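Local structure of PrgZ (Enterococcus faecalis, 4FAJ) at residues 236-242 with 253-258; 343-348 with 387-391; 163-167 with 193-199; 323-327 with 460-464. The protein is a membrane-anchored extracellular pheromone receptor of the bacterial solute-binding protein 5 family that binds peptide and probably hands it on for uptake. One frame throughout, in Å; residues are numbered along the deposited sequence.

Interaction 1: 236-242 with 253-258; sequences NGAFNLT and WTISKN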
loop_
_atom_site.group_PDB
_atom_site.type_symbol
_atom_site.label_atom_id
_atom_site.label_comp_id
_atom_site.label_asym_id
_atom_site.label_seq_id
_atom_site.Cartn_x
_atom_site.Cartn_y
_atom_site.Cartn_z
ATOM N N ASN A 236 -3.292 -20.542 -3.842
ATOM C CA ASN A 236 -3.343 -21.448 -2.688
ATOM C C ASN A 236 -4.190 -20.973 -1.517
ATOM O O ASN A 236 -4.006 -21.456 -0.389
ATOM C CB ASN A 236 -1.918 -21.673 -2.174
ATOM C CG ASN A 236 -1.285 -20.393 -1.645
ATOM O OD1 ASN A 236 -1.651 -19.290 -2.060
ATOM N ND2 ASN A 236 -0.332 -20.532 -0.724
ATOM N N GLY A 237 -5.111 -20.042 -1.764
ATOM C CA GLY A 237 -5.843 -19.376 -0.697
ATOM C C GLY A 237 -7.257 -19.866 -0.469
ATOM O O GLY A 237 -7.669 -20.890 -0.995
ATOM N N ALA A 238 -7.989 -19.110 0.336
ATOM C CA ALA A 238 -9.361 -19.442 0.708
ATOM C C ALA A 238 -10.284 -19.522 -0.504
ATOM O O ALA A 238 -11.235 -20.312 -0.522
ATOM C CB ALA A 238 -9.884 -18.412 1.703
ATOM N N PHE A 239 -9.997 -18.697 -1.506
ATOM C CA PHE A 239 -10.771 -18.649 -2.734
ATOM C C PHE A 239 -9.876 -18.829 -3.945
ATOM O O PHE A 239 -8.676 -18.618 -3.861
ATOM C CB PHE A 239 -11.508 -17.312 -2.811
ATOM C CG PHE A 239 -12.365 -17.046 -1.623
ATOM C CD1 PHE A 239 -13.672 -17.514 -1.577
ATOM C CD2 PHE A 239 -11.864 -16.340 -0.533
ATOM C CE1 PHE A 239 -14.471 -17.283 -0.461
ATOM C CE2 PHE A 239 -12.652 -16.106 0.570
ATOM C CZ PHE A 239 -13.964 -16.584 0.610
ATOM N N ASN A 240 -10.469 -19.270 -5.053
ATOM C CA ASN A 240 -9.805 -19.323 -6.350
ATOM C C ASN A 240 -10.276 -18.139 -7.182
ATOM O O ASN A 240 -11.397 -17.686 -7.026
ATOM C CB ASN A 240 -10.183 -20.593 -7.118
ATOM C CG ASN A 240 -9.579 -21.851 -6.536
ATOM O OD1 ASN A 240 -8.517 -21.825 -5.929
ATOM N ND2 ASN A 240 -10.254 -22.983 -6.766
ATOM N N LEU A 241 -9.439 -17.638 -8.072
ATOM C CA LEU A 241 -9.880 -16.583 -9.000
ATOM C C LEU A 241 -10.525 -17.284 -10.184
ATOM O O LEU A 241 -9.834 -17.964 -10.944
ATOM C CB LEU A 241 -8.711 -15.715 -9.449
ATOM C CG LEU A 241 -9.047 -14.592 -10.447
ATOM C CD1 LEU A 241 -9.964 -13.550 -9.824
ATOM C CD2 LEU A 241 -7.771 -13.935 -10.971
ATOM N N THR A 242 -11.846 -17.159 -10.313
ATOM C CA THR A 242 -12.600 -17.909 -11.332
ATOM C C THR A 242 -13.061 -17.063 -12.532
ATOM O O THR A 242 -13.402 -17.618 -13.573
ATOM C CB THR A 242 -13.809 -18.662 -10.709
ATOM O OG1 THR A 242 -14.585 -17.769 -9.900
ATOM C CG2 THR A 242 -13.323 -19.825 -9.831
ATOM N N TRP A 253 -14.726 -8.817 -11.364
ATOM C CA TRP A 253 -14.147 -10.147 -11.221
ATOM C C TRP A 253 -14.869 -10.951 -10.149
ATOM O O TRP A 253 -15.616 -10.397 -9.320
ATOM C CB TRP A 253 -12.629 -10.088 -10.979
ATOM C CG TRP A 253 -12.206 -9.279 -9.814
ATOM C CD1 TRP A 253 -11.959 -9.728 -8.552
ATOM C CD2 TRP A 253 -11.953 -7.875 -9.797
ATOM N NE1 TRP A 253 -11.577 -8.689 -7.743
ATOM C CE2 TRP A 253 -11.575 -7.537 -8.481
ATOM C CE3 TRP A 253 -12.021 -6.864 -10.762
ATOM C CZ2 TRP A 253 -11.249 -6.234 -8.111
ATOM C CZ3 TRP A 253 -11.713 -5.568 -10.389
ATOM C CH2 TRP A 253 -11.324 -5.265 -9.081
ATOM N N THR A 254 -14.661 -12.261 -10.178
ATOM C CA THR A 254 -15.296 -13.185 -9.235
ATOM C C THR A 254 -14.273 -14.167 -8.663
ATOM O O THR A 254 -13.407 -14.676 -9.390
ATOM C CB THR A 254 -16.434 -14.007 -9.921
ATOM O OG1 THR A 254 -17.469 -13.125 -10.398
ATOM C CG2 THR A 254 -17.032 -15.025 -8.941
ATOM N N ILE A 255 -14.364 -14.417 -7.354
ATOM C CA ILE A 255 -13.578 -15.464 -6.705
ATOM C C ILE A 255 -14.547 -16.475 -6.108
ATOM O O ILE A 255 -15.662 -16.123 -5.730
ATOM C CB ILE A 255 -12.597 -14.903 -5.621
ATOM C CG1 ILE A 255 -13.369 -14.379 -4.395
ATOM C CG2 ILE A 255 -11.716 -13.807 -6.234
ATOM C CD1 ILE A 255 -12.498 -13.657 -3.317
ATOM N N SER A 256 -14.113 -17.732 -6.032
ATOM C CA SER A 256 -14.979 -18.823 -5.598
ATOM C C SER A 256 -14.237 -19.703 -4.596
ATOM O O SER A 256 -13.015 -19.835 -4.669
ATOM C CB SER A 256 -15.404 -19.659 -6.806
ATOM O OG SER A 256 -16.112 -18.868 -7.743
ATOM N N LYS A 257 -14.970 -20.328 -3.684
ATOM C CA LYS A 257 -14.340 -21.139 -2.652
ATOM C C LYS A 257 -13.386 -22.184 -3.239
ATOM O O LYS A 257 -13.747 -22.920 -4.149
ATOM C CB LYS A 257 -15.384 -21.836 -1.772
ATOM C CG LYS A 257 -14.745 -22.682 -0.668
ATOM C CD LYS A 257 -15.782 -23.251 0.296
ATOM C CE LYS A 257 -15.193 -24.400 1.101
ATOM N NZ LYS A 257 -15.934 -24.658 2.370
ATOM N N ASN A 258 -12.170 -22.221 -2.695
ATOM C CA ASN A 258 -11.137 -23.188 -3.062
ATOM C C ASN A 258 -11.249 -24.431 -2.177
ATOM O O ASN A 258 -10.821 -24.422 -1.025
ATOM C CB ASN A 258 -9.751 -22.553 -2.879
ATOM C CG ASN A 258 -8.609 -23.520 -3.143
ATOM O OD1 ASN A 258 -8.806 -24.646 -3.615
ATOM N ND2 ASN A 258 -7.399 -23.067 -2.866
HETATM O O HOH W 1 -11.809 -22.641 1.005
HETATM O O HOH W 2 -8.798 -25.817 -6.111
HETATM O O HOH W 3 -13.052 -22.595 -6.871
#

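Interaction 2: 343-348 with 387-391; sequences NYAIDR and VEFNK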
loop_
_atom_site.group_PDB
_atom_site.type_symbol
_atom_site.label_atom_id
_atom_site.label_comp_id
_atom_site.label_asym_id
_atom_site.label_seq_id
_atom_site.Cartn_x
_atom_site.Cartn_y
_atom_site.Cartn_z
ATOM N N ASN A 343 3.663 23.216 0.368
ATOM C CA ASN A 343 3.277 22.666 1.665
ATOM C C ASN A 343 2.422 23.637 2.487
ATOM O O ASN A 343 1.357 23.269 2.971
ATOM C CB ASN A 343 4.502 22.269 2.487
ATOM C CG ASN A 343 4.138 21.834 3.884
ATOM O OD1 ASN A 343 3.435 20.837 4.068
ATOM N ND2 ASN A 343 4.577 22.595 4.876
ATOM N N TYR A 344 2.890 24.869 2.652
ATOM C CA TYR A 344 2.163 25.841 3.480
ATOM C C TYR A 344 0.822 26.275 2.875
ATOM O O TYR A 344 -0.075 26.736 3.601
ATOM C CB TYR A 344 3.033 27.063 3.782
ATOM C CG TYR A 344 4.051 26.814 4.867
ATOM C CD1 TYR A 344 3.652 26.548 6.170
ATOM C CD2 TYR A 344 5.414 26.836 4.593
ATOM C CE1 TYR A 344 4.576 26.331 7.171
ATOM C CE2 TYR A 344 6.348 26.614 5.586
ATOM C CZ TYR A 344 5.924 26.352 6.873
ATOM O OH TYR A 344 6.857 26.125 7.863
ATOM N N ALA A 345 0.681 26.126 1.559
ATOM C CA ALA A 345 -0.528 26.556 0.871
ATOM C C ALA A 345 -1.714 25.597 1.029
ATOM O O ALA A 345 -2.849 25.988 0.742
ATOM C CB ALA A 345 -0.242 26.782 -0.610
ATOM N N ILE A 346 -1.474 24.357 1.458
ATOM C CA ILE A 346 -2.564 23.367 1.534
ATOM C C ILE A 346 -3.381 23.487 2.826
ATOM O O ILE A 346 -2.874 23.239 3.926
ATOM C CB ILE A 346 -2.069 21.903 1.389
ATOM C CG1 ILE A 346 -1.220 21.718 0.125
ATOM C CG2 ILE A 346 -3.262 20.948 1.345
ATOM C CD1 ILE A 346 -1.788 22.335 -1.083
ATOM N N ASP A 347 -4.642 23.893 2.678
ATOM C CA ASP A 347 -5.575 23.962 3.791
ATOM C C ASP A 347 -6.165 22.572 4.007
ATOM O O ASP A 347 -7.233 22.237 3.482
ATOM C CB ASP A 347 -6.660 24.999 3.527
ATOM C CG ASP A 347 -7.572 25.231 4.726
ATOM O OD1 ASP A 347 -7.502 24.487 5.722
ATOM O OD2 ASP A 347 -8.385 26.175 4.650
ATOM N N ARG A 348 -5.456 21.777 4.802
ATOM C CA ARG A 348 -5.817 20.372 5.027
ATOM C C ARG A 348 -7.153 20.223 5.752
ATOM O O ARG A 348 -7.929 19.324 5.428
ATOM C CB ARG A 348 -4.712 19.667 5.817
ATOM C CG ARG A 348 -3.393 19.595 5.075
ATOM C CD ARG A 348 -2.247 19.121 5.972
ATOM N NE ARG A 348 -0.997 19.037 5.226
ATOM C CZ ARG A 348 -0.251 20.077 4.859
ATOM N NH1 ARG A 348 -0.598 21.325 5.175
ATOM N NH2 ARG A 348 0.866 19.869 4.172
ATOM N N VAL A 387 3.403 19.684 9.967
ATOM C CA VAL A 387 2.947 20.462 8.827
ATOM C C VAL A 387 1.637 21.131 9.196
ATOM O O VAL A 387 0.841 20.566 9.953
ATOM C CB VAL A 387 2.762 19.598 7.549
ATOM C CG1 VAL A 387 4.104 19.039 7.081
ATOM C CG2 VAL A 387 1.764 18.464 7.768
ATOM N N GLU A 388 1.428 22.337 8.682
ATOM C CA GLU A 388 0.178 23.057 8.913
ATOM C C GLU A 388 0.022 24.207 7.929
ATOM O O GLU A 388 0.982 24.950 7.681
ATOM C CB GLU A 388 0.125 23.619 10.335
ATOM C CG GLU A 388 -1.252 24.166 10.724
ATOM C CD GLU A 388 -1.321 24.615 12.172
ATOM O OE1 GLU A 388 -0.366 25.270 12.639
ATOM O OE2 GLU A 388 -2.335 24.306 12.846
ATOM N N PHE A 389 -1.192 24.337 7.397
ATOM C CA PHE A 389 -1.613 25.477 6.589
ATOM C C PHE A 389 -1.180 26.814 7.178
ATOM O O PHE A 389 -1.439 27.104 8.343
ATOM C CB PHE A 389 -3.140 25.457 6.450
ATOM C CG PHE A 389 -3.702 26.534 5.557
ATOM C CD1 PHE A 389 -3.235 26.710 4.267
ATOM C CD2 PHE A 389 -4.753 27.340 6.001
ATOM C CE1 PHE A 389 -3.779 27.703 3.438
ATOM C CE2 PHE A 389 -5.297 28.320 5.186
ATOM C CZ PHE A 389 -4.814 28.501 3.903
ATOM N N ASN A 390 -0.511 27.621 6.359
ATOM C CA ASN A 390 -0.172 28.992 6.705
ATOM C C ASN A 390 -0.038 29.787 5.402
ATOM O O ASN A 390 1.041 29.877 4.822
ATOM C CB ASN A 390 1.112 29.040 7.547
ATOM C CG ASN A 390 1.348 30.398 8.186
ATOM O OD1 ASN A 390 1.118 31.441 7.571
ATOM N ND2 ASN A 390 1.826 30.390 9.433
ATOM N N LYS A 391 -1.164 30.347 4.961
ATOM C CA LYS A 391 -1.277 31.078 3.686
ATOM C C LYS A 391 -0.219 32.181 3.534
ATOM O O LYS A 391 0.425 32.286 2.496
ATOM C CB LYS A 391 -2.690 31.670 3.569
ATOM C CG LYS A 391 -2.951 32.525 2.343
ATOM C CD LYS A 391 -3.957 31.899 1.412
ATOM C CE LYS A 391 -3.998 32.637 0.072
ATOM N NZ LYS A 391 -4.642 33.953 0.194
HETATM O O HOH W 4 3.689 23.315 7.312
HETATM O O HOH W 5 -3.316 22.293 7.447
#

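Interaction 3: 163-167 with 193-199; sequences SAIKN and IELVEPT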
loop_
_atom_site.group_PDB
_atom_site.type_symbol
_atom_site.label_atom_id
_atom_site.label_comp_id
_atom_site.label_asym_id
_atom_site.label_seq_id
_atom_site.Cartn_x
_atom_site.Cartn_y
_atom_site.Cartn_z
ATOM N N SER A 163 15.176 -6.471 2.536
ATOM C CA SER A 163 16.481 -5.907 2.913
ATOM C C SER A 163 17.023 -6.419 4.231
ATOM O O SER A 163 18.237 -6.465 4.415
ATOM C CB SER A 163 16.416 -4.376 2.963
ATOM O OG SER A 163 16.035 -3.877 1.700
ATOM N N ALA A 164 16.136 -6.820 5.136
ATOM C CA ALA A 164 16.543 -7.398 6.428
ATOM C C ALA A 164 17.311 -8.720 6.322
ATOM O O ALA A 164 18.096 -9.058 7.209
ATOM C CB ALA A 164 15.314 -7.577 7.323
ATOM N N ILE A 165 17.094 -9.462 5.239
ATOM C CA ILE A 165 17.672 -10.795 5.083
ATOM C C ILE A 165 19.123 -10.693 4.631
ATOM O O ILE A 165 19.445 -9.898 3.752
ATOM C CB ILE A 165 16.863 -11.639 4.067
ATOM C CG1 ILE A 165 15.433 -11.839 4.570
ATOM C CG2 ILE A 165 17.530 -12.999 3.809
ATOM C CD1 ILE A 165 14.505 -12.518 3.558
ATOM N N LYS A 166 19.986 -11.512 5.228
ATOM C CA LYS A 166 21.409 -11.507 4.884
ATOM C C LYS A 166 21.617 -11.689 3.377
ATOM O O LYS A 166 20.958 -12.516 2.732
ATOM C CB LYS A 166 22.177 -12.577 5.654
ATOM C CG LYS A 166 23.685 -12.341 5.696
ATOM C CD LYS A 166 24.492 -13.638 5.683
ATOM C CE LYS A 166 24.170 -14.529 6.863
ATOM N NZ LYS A 166 25.144 -15.650 7.040
ATOM N N ASN A 167 22.524 -10.875 2.838
ATOM C CA ASN A 167 22.889 -10.852 1.417
ATOM C C ASN A 167 21.888 -10.175 0.485
ATOM O O ASN A 167 22.198 -9.975 -0.687
ATOM C CB ASN A 167 23.259 -12.252 0.899
ATOM C CG ASN A 167 24.505 -12.802 1.560
ATOM O OD1 ASN A 167 25.411 -12.050 1.904
ATOM N ND2 ASN A 167 24.555 -14.116 1.749
ATOM N N ILE A 193 15.947 -18.950 7.920
ATOM C CA ILE A 193 16.261 -17.614 7.388
ATOM C C ILE A 193 17.240 -16.941 8.329
ATOM O O ILE A 193 17.037 -16.972 9.554
ATOM C CB ILE A 193 15.008 -16.726 7.334
ATOM C CG1 ILE A 193 13.904 -17.373 6.491
ATOM C CG2 ILE A 193 15.338 -15.321 6.798
ATOM C CD1 ILE A 193 12.525 -17.006 6.982
ATOM N N GLU A 194 18.294 -16.335 7.770
ATOM C CA GLU A 194 19.204 -15.508 8.557
ATOM C C GLU A 194 19.090 -14.017 8.214
ATOM O O GLU A 194 19.190 -13.615 7.055
ATOM C CB GLU A 194 20.659 -15.960 8.417
ATOM C CG GLU A 194 21.590 -15.078 9.230
ATOM C CD GLU A 194 22.685 -15.830 9.898
ATOM O OE1 GLU A 194 22.546 -16.093 11.117
ATOM O OE2 GLU A 194 23.677 -16.169 9.211
ATOM N N LEU A 195 18.894 -13.211 9.253
ATOM C CA LEU A 195 18.810 -11.768 9.129
ATOM C C LEU A 195 20.155 -11.090 9.414
ATOM O O LEU A 195 21.028 -11.640 10.093
ATOM C CB LEU A 195 17.760 -11.238 10.095
ATOM C CG LEU A 195 16.369 -11.872 10.056
ATOM C CD1 LEU A 195 15.476 -11.175 11.075
ATOM C CD2 LEU A 195 15.762 -11.798 8.671
ATOM N N VAL A 196 20.308 -9.878 8.896
ATOM C CA VAL A 196 21.516 -9.100 9.135
ATOM C C VAL A 196 21.605 -8.716 10.613
ATOM O O VAL A 196 22.671 -8.800 11.213
ATOM C CB VAL A 196 21.573 -7.868 8.229
ATOM C CG1 VAL A 196 22.742 -6.949 8.623
ATOM C CG2 VAL A 196 21.709 -8.312 6.778
ATOM N N GLU A 197 20.475 -8.336 11.199
ATOM C CA GLU A 197 20.418 -7.957 12.610
ATOM C C GLU A 197 19.032 -8.308 13.154
ATOM O O GLU A 197 18.129 -8.599 12.372
ATOM C CB GLU A 197 20.664 -6.455 12.748
ATOM C CG GLU A 197 19.659 -5.607 11.976
ATOM C CD GLU A 197 19.869 -4.109 12.160
ATOM O OE1 GLU A 197 21.024 -3.673 12.376
ATOM O OE2 GLU A 197 18.865 -3.366 12.078
ATOM N N PRO A 198 18.853 -8.263 14.488
ATOM C CA PRO A 198 17.530 -8.543 15.039
ATOM C C PRO A 198 16.514 -7.544 14.515
ATOM O O PRO A 198 16.775 -6.339 14.485
ATOM C CB PRO A 198 17.732 -8.384 16.553
ATOM C CG PRO A 198 19.163 -8.637 16.765
ATOM C CD PRO A 198 19.866 -8.114 15.549
ATOM N N THR A 199 15.379 -8.060 14.070
ATOM C CA THR A 199 14.388 -7.257 13.390
ATOM C C THR A 199 13.013 -7.611 13.968
ATOM O O THR A 199 12.397 -8.597 13.548
ATOM C CB THR A 199 14.431 -7.502 11.859
ATOM O OG1 THR A 199 15.784 -7.385 11.368
ATOM C CG2 THR A 199 13.538 -6.519 11.145
HETATM O O HOH W 6 18.122 -7.417 9.504
#

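Interaction 4: 323-327 with 460-464; sequences EMNQT and KDFTL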
loop_
_atom_site.group_PDB
_atom_site.type_symbol
_atom_site.label_atom_id
_atom_site.label_comp_id
_atom_site.label_asym_id
_atom_site.label_seq_id
_atom_site.Cartn_x
_atom_site.Cartn_y
_atom_site.Cartn_z
ATOM N N GLU A 323 3.466 13.919 -4.203
ATOM C CA GLU A 323 4.832 13.579 -4.532
ATOM C C GLU A 323 5.322 14.580 -5.563
ATOM O O GLU A 323 4.546 15.053 -6.393
ATOM C CB GLU A 323 4.940 12.154 -5.068
ATOM C CG GLU A 323 4.706 11.106 -4.014
ATOM C CD GLU A 323 5.176 9.725 -4.444
ATOM O OE1 GLU A 323 6.405 9.482 -4.411
ATOM O OE2 GLU A 323 4.317 8.886 -4.786
ATOM N N MET A 324 6.610 14.894 -5.504
ATOM C CA MET A 324 7.192 15.969 -6.300
ATOM C C MET A 324 8.447 15.470 -7.006
ATOM O O MET A 324 9.361 14.950 -6.356
ATOM C CB MET A 324 7.558 17.137 -5.389
ATOM C CG MET A 324 6.365 17.921 -4.864
ATOM S SD MET A 324 6.787 19.092 -3.538
ATOM C CE MET A 324 7.409 17.993 -2.289
ATOM N N ASN A 325 8.493 15.640 -8.325
ATOM C CA ASN A 325 9.653 15.248 -9.129
ATOM C C ASN A 325 10.840 16.181 -8.895
ATOM O O ASN A 325 10.868 17.313 -9.386
ATOM C CB ASN A 325 9.283 15.226 -10.612
ATOM C CG ASN A 325 10.374 14.614 -11.487
ATOM O OD1 ASN A 325 11.566 14.665 -11.153
ATOM N ND2 ASN A 325 9.965 14.041 -12.623
ATOM N N GLN A 326 11.819 15.681 -8.150
ATOM C CA GLN A 326 12.996 16.448 -7.733
ATOM C C GLN A 326 14.286 15.888 -8.359
ATOM O O GLN A 326 15.363 16.018 -7.789
ATOM C CB GLN A 326 13.119 16.422 -6.195
ATOM C CG GLN A 326 11.907 17.013 -5.451
ATOM C CD GLN A 326 11.717 16.435 -4.050
ATOM O OE1 GLN A 326 12.480 16.754 -3.116
ATOM N NE2 GLN A 326 10.708 15.574 -3.895
ATOM N N THR A 327 14.179 15.277 -9.535
ATOM C CA THR A 327 15.352 14.731 -10.219
ATOM C C THR A 327 16.241 15.818 -10.839
ATOM O O THR A 327 17.427 15.587 -11.111
ATOM C CB THR A 327 14.927 13.737 -11.316
ATOM O OG1 THR A 327 14.000 14.377 -12.202
ATOM C CG2 THR A 327 14.283 12.520 -10.693
ATOM N N LYS A 460 8.937 8.046 -13.537
ATOM C CA LYS A 460 9.055 9.457 -13.112
ATOM C C LYS A 460 8.577 10.444 -14.180
ATOM O O LYS A 460 9.074 11.570 -14.294
ATOM C CB LYS A 460 10.477 9.789 -12.632
ATOM C CG LYS A 460 10.979 8.891 -11.504
ATOM C CD LYS A 460 12.313 9.384 -10.953
ATOM C CE LYS A 460 12.719 8.658 -9.672
ATOM N NZ LYS A 460 12.935 7.198 -9.880
ATOM N N ASP A 461 7.575 10.019 -14.937
ATOM C CA ASP A 461 6.979 10.827 -15.998
ATOM C C ASP A 461 5.847 11.645 -15.377
ATOM O O ASP A 461 4.667 11.469 -15.690
ATOM C CB ASP A 461 6.472 9.916 -17.124
ATOM C CG ASP A 461 5.975 10.688 -18.341
ATOM O OD1 ASP A 461 6.191 11.917 -18.429
ATOM O OD2 ASP A 461 5.364 10.051 -19.228
ATOM N N PHE A 462 6.229 12.534 -14.471
ATOM C CA PHE A 462 5.282 13.390 -13.783
ATOM C C PHE A 462 5.988 14.596 -13.174
ATOM O O PHE A 462 7.213 14.642 -13.095
ATOM C CB PHE A 462 4.524 12.605 -12.711
ATOM C CG PHE A 462 5.327 12.332 -11.471
ATOM C CD1 PHE A 462 6.185 11.249 -11.410
ATOM C CD2 PHE A 462 5.219 13.158 -10.358
ATOM C CE1 PHE A 462 6.922 10.993 -10.263
ATOM C CE2 PHE A 462 5.955 12.906 -9.213
ATOM C CZ PHE A 462 6.807 11.825 -9.167
ATOM N N THR A 463 5.186 15.552 -12.744
ATOM C CA THR A 463 5.663 16.725 -12.047
ATOM C C THR A 463 5.188 16.650 -10.596
ATOM O O THR A 463 5.998 16.408 -9.692
ATOM C CB THR A 463 5.171 17.981 -12.771
ATOM O OG1 THR A 463 5.739 17.987 -14.085
ATOM C CG2 THR A 463 5.571 19.245 -12.026
ATOM N N LEU A 464 3.885 16.817 -10.385
ATOM C CA LEU A 464 3.245 16.524 -9.106
ATOM C C LEU A 464 2.358 15.297 -9.257
ATOM O O LEU A 464 1.772 15.048 -10.321
ATOM C CB LEU A 464 2.355 17.677 -8.632
ATOM C CG LEU A 464 2.946 19.039 -8.324
ATOM C CD1 LEU A 464 1.801 20.027 -8.166
ATOM C CD2 LEU A 464 3.802 18.973 -7.063
#

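Interaction 1: 236-242 with 253-258
Residues Phe239 to Leu241 run antiparallel to Ile255 to Lys257 as the two arms of a beta hairpin, with Asn240 and Ser256 forming the hydrogen-bonded pair: Ser256 N reaches Asn240 O at 2.9 Å, and Asn240 N returns a nearly straight bond to Ser256 O. On one face of the hairpin Leu241 and Ile255 pack at about a right angle, CD1 of Leu241 lying 4.0 Å from CG2 of Ile255. Ile255 also sends CD1 to within 3.8 Å of CG of Phe239; its CG1 sits between the backbone N and the carbonyl carbon (chi1 70°), which brings this branch across to Phe239 of the partner strand. The opposite face is polar, with OG1 of Thr242 and OG of Ser256 sharing a hydrogen bond of 2.9 Å. Where the strands part, Asn258 takes over the pairing. Its backbone N donates to Ala238 O at 3.0 Å, while its side-chain ND2 donates to Gly237 O at 2.9 Å, in the plane of that carbonyl, so one residue holds two successive peptide oxygens. The Asn258 and Asn240 side chains cross at about a right angle, their amide planes 39° apart, and a water joins Asn258 OD1 to Asn240 ND2. Strand 239-243 forms one border of a four-stranded mixed sheet, and strand 252-257 lies between it and strand 271-276; helix 81-90 packs against Ile255 through Leu86 and Val90.

Interaction 2: 343-348 with 387-391
A carboxylate lies flat on an aromatic ring here: the planes of the Asp347 carboxylate and the Phe389 ring are only 5° apart, and CB of Asp347 stands 3.7 Å from the ring centroid, almost exactly on its normal, as a CH-pi contact. The other face of the ring is met by the backbone N of Lys391, off toward the rim. With CG of Phe389 anti to its backbone N (chi1 -176°), the ring reaches in beside the Tyr344 and Ala345 carbonyls, bringing CE1 to 3.3 Å from Ala345 O. Directly alongside, Asn390 N donates to Tyr344 O at 2.9 Å, in the carbonyl plane and on a lone pair. A second group is sandwiched too. Over one face of the Arg348 guanidinium lies CG2 of Val387, 3.8 Å from NE, and over the opposite face CB of Ile346; NE itself is bonded to Pro529 O. Two waters bridge the segments, one accepting from Asn343 ND2 and Glu388 N, the other from Phe389 N at 2.9 Å and, weakly, from Arg348 N. Asp347 OD2 also bonds the Ser350 hydroxyl. Two side-chain N-caps meet here: Asp347, downstream of helix 336-345, caps helix 348-356, and Asn390, at the end of the incoming loop, caps helix 391-402.

Interaction 3: 163-167 with 193-199
Ala164 lays its carbonyl into a notch made by Leu195 and Val196, and that notch sets the shape of the contact. Ala164 O takes a nearly straight bond of 2.9 Å from Val196 N, while CA and CB of Leu195 and CG2 of Val196 close round the same oxygen, CB of Leu195 at 3.6 Å. A water donates to it as well and accepts from Glu197 N, so two donors grip this oxygen. One residue on, Ile165 is the bump that goes the other way. Its CG1 rests in the groove over CD2 of Leu195 and CG2 of Ile193, 4.1 Å from each, while the CG2 branch rests 3.7 Å from Glu194 O. Phe202 of helix 202-205 touches all three of these apolar side chains, giving the small cluster a common wall. On the outer side CG2 of Val196 sits against CA of Lys166 at 3.7 Å, a shallow fit. Lys166 N completes the backbone pairing by donating to Glu194 O. Its side chain starts anti to the backbone N (chi1 -161°) and then bends twice, which curls it over the strand end until NZ meets OE2 of Glu194 at 2.7 Å, on the anti lone pair. Glu194 OE1 has a weak bond from Asn116 ND2. Strand 190-194 lies between strands 120-124 and 183-186 of a four-stranded antiparallel sheet; the loop before helix 168-172 joins its end by two backbone bonds flanking a single bridge, Ile165 with Leu195. Chemically, the Lys166 charge is paired with Glu194 on the partly exposed side, while the apolar groups lie on the buried side.

Interaction 4: 323-327 with 460-464
OD1 of Asn325 is gripped by two donors of Thr327, while ND2 of the same amide reaches across to Phe462 O at 2.9 Å, nearly straight and close to its own amide plane. The two donors to OD1 are Thr327 N at 3.1 Å, which makes an Asx turn, and Thr327 OG1 at 2.7 Å, on a lone pair. Both ends of the amide are therefore tied down, and its rotation is fixed. The turn ends strand 311-324 just where it pairs antiparallel with the start of strand 464-470: Met324 and Leu464 form a non-hydrogen-bonded pair, and Asn325 N donates to Thr463 O at 2.9 Å. Asn325 thus uses its backbone and its side chain on two successive carbonyls of segment 460-464, CG lying anti to the backbone N (chi1 -171°) so that the amide points across. Over one face of the Phe462 ring comes CB of Asn325, offset toward the rim, and Glu323 O lies at the ring's edge, 3.8 Å from CE2. Glu323 turns its own carboxylate elsewhere, to His491 and Ser467. The segment 460-464 leaves helix 450-459 through a Schellman motif at Lys460, whose CD touches CG2 of Thr327 at 3.7 Å. Beyond the pairing Leu333 of helix 331-334 packs on both Met324 and Leu464. These two side chains lie side by side, pointing the same way, with CG of Met324 3.5 Å from CD2 of Leu464.

Interactions 2 and 4 are neighbours, their centres 20 Å apart and their nearest atoms about 6 Å; helix 336-345 connects them, contributing Asn343 and Tyr344 to interaction 2 and touching Met324 of interaction 4 through Arg339. In sequence, 343-348 and 387-391 both fall between the two halves of interaction 4. Interaction 1 lies across the chain's centre from both, its centre 45 Å from that of interaction 2 and 38 Å from that of interaction 4. Interaction 3 is separate again, with nearest atoms about 15 Å from interaction 1. Of the four, only interaction 1 comes near a zinc site: the Ala238 side chain is about 10 Å from a bound zinc ion and about 7 Å from that of Asp263, a zinc ligand.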